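Local coordinates for probable transcriptional regulatory protein aq_1575 (Aquifex aeolicus, PDB 1LFP) that probably binds DNA and regulates transcription, as a bacterial member of the TACO1 family, at residues A[138-143]-A[178-183]. Sequence-based numbering, arbitrary orientation.
Sequences GYIEVP and EELYEV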
loop_
_atom_site.group_PDB
_atom_site.type_symbol
_atom_site.label_atom_id
_atom_site.label_comp_id
_atom_site.label_asym_id
_atom_site.label_seq_id
_atom_site.Cartn_x
_atom_site.Cartn_y
_atom_site.Cartn_z
ATOM N N GLY A 138 9.513 -5.031 -2.512
ATOM C CA GLY A 138 8.466 -5.110 -3.519
ATOM C C GLY A 138 7.363 -5.905 -2.839
ATOM O O GLY A 138 7.646 -6.785 -2.055
ATOM N N TYR A 139 6.112 -5.618 -3.181
ATOM C CA TYR A 139 4.976 -6.275 -2.579
ATOM C C TYR A 139 3.989 -6.657 -3.669
ATOM O O TYR A 139 3.578 -5.816 -4.454
ATOM C CB TYR A 139 4.352 -5.271 -1.604
ATOM C CG TYR A 139 3.090 -5.692 -0.944
ATOM C CD1 TYR A 139 1.853 -5.301 -1.448
ATOM C CD2 TYR A 139 3.131 -6.410 0.255
ATOM C CE1 TYR A 139 0.676 -5.600 -0.759
ATOM C CE2 TYR A 139 1.971 -6.720 0.946
ATOM C CZ TYR A 139 0.746 -6.317 0.437
ATOM O OH TYR A 139 -0.414 -6.653 1.111
ATOM N N ILE A 140 3.614 -7.933 -3.694
ATOM C CA ILE A 140 2.689 -8.462 -4.687
ATOM C C ILE A 140 1.531 -9.151 -4.018
ATOM O O ILE A 140 1.739 -9.952 -3.101
ATOM C CB ILE A 140 3.420 -9.476 -5.605
ATOM C CG1 ILE A 140 4.466 -8.717 -6.439
ATOM C CG2 ILE A 140 2.384 -10.221 -6.498
ATOM C CD1 ILE A 140 5.513 -9.617 -7.168
ATOM N N GLU A 141 0.312 -8.847 -4.466
ATOM C CA GLU A 141 -0.881 -9.467 -3.905
ATOM C C GLU A 141 -1.483 -10.367 -4.966
ATOM O O GLU A 141 -1.529 -9.992 -6.124
ATOM C CB GLU A 141 -1.921 -8.411 -3.487
ATOM C CG GLU A 141 -1.848 -8.060 -2.000
ATOM C CD GLU A 141 -2.740 -6.895 -1.593
ATOM O OE1 GLU A 141 -3.874 -6.780 -2.131
ATOM O OE2 GLU A 141 -2.299 -6.102 -0.719
ATOM N N VAL A 142 -1.918 -11.551 -4.553
ATOM C CA VAL A 142 -2.537 -12.519 -5.473
ATOM C C VAL A 142 -3.785 -13.056 -4.799
ATOM O O VAL A 142 -3.769 -13.477 -3.639
ATOM C CB VAL A 142 -1.555 -13.684 -5.820
ATOM C CG1 VAL A 142 -0.891 -14.168 -4.597
ATOM C CG2 VAL A 142 -2.286 -14.844 -6.503
ATOM N N PRO A 143 -4.898 -13.043 -5.522
ATOM C CA PRO A 143 -6.182 -13.524 -5.004
ATOM C C PRO A 143 -6.218 -14.994 -4.559
ATOM O O PRO A 143 -5.969 -15.911 -5.337
ATOM C CB PRO A 143 -7.158 -13.199 -6.144
ATOM C CG PRO A 143 -6.298 -13.051 -7.368
ATOM C CD PRO A 143 -5.048 -12.396 -6.831
ATOM N N GLU A 178 14.181 -3.721 -6.237
ATOM C CA GLU A 178 14.561 -3.538 -7.629
ATOM C C GLU A 178 14.059 -4.647 -8.550
ATOM O O GLU A 178 14.107 -4.492 -9.766
ATOM C CB GLU A 178 16.087 -3.430 -7.751
ATOM C CG GLU A 178 16.638 -2.104 -7.251
ATOM C CD GLU A 178 16.697 -2.023 -5.737
ATOM O OE1 GLU A 178 16.920 -0.898 -5.231
ATOM O OE2 GLU A 178 16.533 -3.076 -5.058
ATOM N N GLU A 179 13.569 -5.752 -7.981
ATOM C CA GLU A 179 13.089 -6.886 -8.778
ATOM C C GLU A 179 11.593 -7.108 -8.744
ATOM O O GLU A 179 11.074 -8.164 -9.129
ATOM C CB GLU A 179 13.776 -8.143 -8.300
ATOM C CG GLU A 179 15.261 -7.917 -8.221
ATOM C CD GLU A 179 16.023 -9.184 -8.305
ATOM O OE1 GLU A 179 15.679 -10.113 -7.547
ATOM O OE2 GLU A 179 16.963 -9.250 -9.127
ATOM N N LEU A 180 10.894 -6.093 -8.285
ATOM C CA LEU A 180 9.458 -6.181 -8.190
ATOM C C LEU A 180 8.752 -6.520 -9.515
ATOM O O LEU A 180 7.911 -7.420 -9.566
ATOM C CB LEU A 180 8.957 -4.840 -7.643
ATOM C CG LEU A 180 7.461 -4.599 -7.822
ATOM C CD1 LEU A 180 6.716 -5.598 -6.929
ATOM C CD2 LEU A 180 7.098 -3.156 -7.440
ATOM N N TYR A 181 9.087 -5.799 -10.582
ATOM C CA TYR A 181 8.401 -6.020 -11.845
ATOM C C TYR A 181 8.876 -7.270 -12.550
ATOM O O TYR A 181 8.133 -7.883 -13.333
ATOM C CB TYR A 181 8.538 -4.783 -12.740
ATOM C CG TYR A 181 7.990 -3.549 -12.061
ATOM C CD1 TYR A 181 6.670 -3.493 -11.636
ATOM C CD2 TYR A 181 8.807 -2.448 -11.837
ATOM C CE1 TYR A 181 6.168 -2.353 -10.997
ATOM C CE2 TYR A 181 8.339 -1.324 -11.210
ATOM C CZ TYR A 181 7.019 -1.275 -10.791
ATOM O OH TYR A 181 6.584 -0.129 -10.168
ATOM N N GLU A 182 10.094 -7.677 -12.232
ATOM C CA GLU A 182 10.636 -8.870 -12.853
ATOM C C GLU A 182 9.928 -10.051 -12.258
ATOM O O GLU A 182 9.589 -10.998 -12.964
ATOM C CB GLU A 182 12.135 -8.964 -12.602
ATOM C CG GLU A 182 12.819 -10.058 -13.383
ATOM C CD GLU A 182 14.298 -10.146 -13.058
ATOM O OE1 GLU A 182 15.061 -9.243 -13.468
ATOM O OE2 GLU A 182 14.692 -11.116 -12.381
ATOM N N VAL A 183 9.720 -10.016 -10.938
ATOM C CA VAL A 183 9.021 -11.113 -10.281
ATOM C C VAL A 183 7.545 -11.161 -10.720
ATOM O O VAL A 183 7.004 -12.222 -10.999
ATOM C CB VAL A 183 9.134 -10.963 -8.750
ATOM C CG1 VAL A 183 8.164 -11.890 -8.036
ATOM C CG2 VAL A 183 10.569 -11.276 -8.349
#
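L180, in the first turn of helix 180-188, lies against G138 and I140 of strand 134-143, and this meeting illustrates how a helix can settle on a sheet through a few aliphatic branches. A single methyl does most of the work for the leucine: CD1 of L180 is 3.8 Å from the backbone N of Y139, and it also reaches CA of G138 and CG1 of I140. Two torsions put it there: with CG of L180 anti to the backbone N (chi1 164°) the branch swings toward the strand, and chi2 (68°) then sets CD1 over the backbone of G138 and Y139. G138 presents bare backbone to the leucine, its CA 4.2 Å from CB of L180. I140 and L180 run past one another in opposite directions, and the extended ethyl arm of I140 (chi2 166°) continues to V183, one turn further along the helix, where its CD1 meets CG1 of V183 at 3.6 Å. The helix start has its own backbone bond, from N of V183 to O of E179 at the N-cap position.

Beyond this buried apolar patch lies the loose side, where E178 and E182 are exposed and do not touch the strand segment. On the opposite face of the sheet, Y139 OH donates a 2.7 Å hydrogen bond to OE2 of E141, on the anti side of the carboxylate. Around the patch, I194 touches I140 and I199 of strand 196-203 touches L180. Helix 180-188 connects strands 170-175 and 196-203, which flank strand 134-143, so L180 and V183 pack the second beta-alpha-beta crossover over the central strand of a ferredoxin-like alpha+beta sandwich.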